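Local coordinates for FimU protein (Pseudomonas aeruginosa, PDB 4IPV) that probably serves as a minor pilin, a GspH-family component of the inner membrane involved in type IV pilus assembly, at residues A72-A77 / C105-T110. Sequence-based numbering, arbitrary orientation.
Sequences AATLTA and CQNGKT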
loop_
_atom_site.group_PDB
_atom_site.type_symbol
_atom_site.label_atom_id
_atom_site.label_comp_id
_atom_site.label_asym_id
_atom_site.label_seq_id
_atom_site.Cartn_x
_atom_site.Cartn_y
_atom_site.Cartn_z
ATOM N N ALA A 72 14.102 0.278 -8.266
ATOM C CA ALA A 72 14.137 1.372 -9.233
ATOM C C ALA A 72 13.474 2.635 -8.689
ATOM O O ALA A 72 12.308 2.620 -8.286
ATOM C CB ALA A 72 13.491 0.952 -10.546
ATOM N N ALA A 73 14.223 3.733 -8.686
ATOM C CA ALA A 73 13.718 4.999 -8.170
ATOM C C ALA A 73 12.618 5.560 -9.061
ATOM O O ALA A 73 11.780 6.338 -8.599
ATOM C CB ALA A 73 14.854 6.008 -8.030
ATOM N N THR A 74 12.624 5.156 -10.330
ATOM C CA THR A 74 11.659 5.652 -11.313
ATOM C C THR A 74 10.275 5.000 -11.225
ATOM O O THR A 74 9.360 5.381 -11.956
ATOM C CB THR A 74 12.177 5.495 -12.750
ATOM O OG1 THR A 74 12.457 4.113 -13.004
ATOM C CG2 THR A 74 13.439 6.321 -12.960
ATOM N N LEU A 75 10.127 4.006 -10.356
ATOM C CA LEU A 75 8.810 3.476 -10.034
ATOM C C LEU A 75 8.215 4.297 -8.897
ATOM O O LEU A 75 8.920 4.690 -7.961
ATOM C CB LEU A 75 8.903 2.009 -9.616
ATOM C CG LEU A 75 9.239 1.001 -10.707
ATOM C CD1 LEU A 75 9.426 -0.387 -10.103
ATOM C CD2 LEU A 75 8.134 0.969 -11.743
ATOM N N THR A 76 6.919 4.571 -8.987
ATOM C CA THR A 76 6.202 5.222 -7.895
ATOM C C THR A 76 4.947 4.428 -7.576
ATOM O O THR A 76 4.368 3.794 -8.466
ATOM C CB THR A 76 5.782 6.673 -8.234
ATOM O OG1 THR A 76 4.978 6.698 -9.421
ATOM C CG2 THR A 76 7.009 7.564 -8.445
ATOM N N ALA A 77 4.534 4.451 -6.320
ATOM C CA ALA A 77 3.258 3.851 -5.932
ATOM C C ALA A 77 2.527 4.867 -5.072
ATOM O O ALA A 77 2.845 5.050 -3.904
ATOM C CB ALA A 77 3.484 2.553 -5.176
ATOM N N CYS A 105 3.366 3.104 -11.150
ATOM C CA CYS A 105 3.757 3.615 -12.458
ATOM C C CYS A 105 5.257 3.625 -12.666
ATOM O O CYS A 105 6.024 3.742 -11.711
ATOM C CB CYS A 105 3.273 5.050 -12.646
ATOM S SG CYS A 105 1.497 5.281 -12.798
ATOM N N GLN A 106 5.662 3.538 -13.925
ATOM C CA GLN A 106 7.047 3.739 -14.318
ATOM C C GLN A 106 7.198 5.099 -14.999
ATOM O O GLN A 106 6.400 5.459 -15.865
ATOM C CB GLN A 106 7.470 2.645 -15.295
ATOM C CG GLN A 106 8.915 2.745 -15.763
ATOM C CD GLN A 106 9.898 2.355 -14.685
ATOM O OE1 GLN A 106 10.281 3.173 -13.852
ATOM N NE2 GLN A 106 10.311 1.092 -14.691
ATOM N N ASN A 107 8.204 5.858 -14.583
ATOM C CA ASN A 107 8.540 7.135 -15.216
ATOM C C ASN A 107 7.406 8.153 -15.217
ATOM O O ASN A 107 7.324 8.982 -16.121
ATOM C CB ASN A 107 9.032 6.925 -16.654
ATOM C CG ASN A 107 10.314 6.125 -16.724
ATOM O OD1 ASN A 107 11.265 6.390 -15.992
ATOM N ND2 ASN A 107 10.348 5.142 -17.616
ATOM N N GLY A 108 6.537 8.091 -14.213
ATOM C CA GLY A 108 5.461 9.060 -14.080
ATOM C C GLY A 108 4.369 9.023 -15.135
ATOM O O GLY A 108 3.609 9.984 -15.291
ATOM N N LYS A 109 4.286 7.925 -15.875
ATOM C CA LYS A 109 3.257 7.767 -16.898
ATOM C C LYS A 109 2.499 6.478 -16.639
ATOM O O LYS A 109 3.034 5.562 -16.023
ATOM C CB LYS A 109 3.883 7.745 -18.291
ATOM C CG LYS A 109 4.559 9.048 -18.668
ATOM C CD LYS A 109 3.561 10.193 -18.709
ATOM N N THR A 110 1.256 6.406 -17.101
ATOM C CA THR A 110 0.408 5.259 -16.785
ATOM C C THR A 110 0.596 4.041 -17.682
ATOM O O THR A 110 0.145 2.954 -17.331
ATOM C CB THR A 110 -1.085 5.643 -16.775
ATOM O OG1 THR A 110 -1.466 6.102 -18.075
ATOM C CG2 THR A 110 -1.355 6.742 -15.748
HETATM O O HOH W 1 6.639 6.635 -11.802
#
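Thr-76 sets its OG1 between its own backbone N and carbonyl carbon (chi1 57°), on the face of the sheet it shares with Cys-105, which turns the hydroxyl to a water bridging the two strands; Leu-75 carries CG beside its N (chi1 -71°) and brings CD2 against the neighbouring strand on the other face. There CD2 comes to 3.5 Å from Cys-105 O and packs on CB of Gln-106, whose chain bends at chi2 so that its terminal amide crosses the leucine and reaches Thr-74. Leucine suits this buried site because its apolar chain lies between the neighbouring strand and Leu-11 and Ala-14 of helix 10-32; Gln-106 touches the same Leu-11. Strand 75-79 is an outer strand of the four-stranded antiparallel sheet beside this helix, consistent with the pilin fold. Thr-76 and Cys-105, on strand 100-106, form a hydrogen-bonded pair: Thr-76 N donates to Cys-105 O at 3.0 Å and Cys-105 N to Thr-76 O at 2.9 Å. Leu-75 and Gln-106 are the adjoining non-hydrogen-bonded pair, with Leu-75 CA 3.3 Å from Cys-105 O in a CH...O contact. Beyond them Asn-107 N donates to Thr-74 O at 2.9 Å. Asn-107 and Gly-108 form the corners of a type I' turn, where both have positive phi, a conformation that these two residue types tolerate well. The bridging water gives protons to Thr-74 O and, weakly, to Cys-105 O, accepts one from Gly-108 N at 2.8 Å, and is held 2.9 Å from OG1 of Thr-76, whose hydroxyl suits that place. Cys-105 SG is joined by a disulfide to Cys-136, tying the end of strand 100-106 to the C-terminal loop.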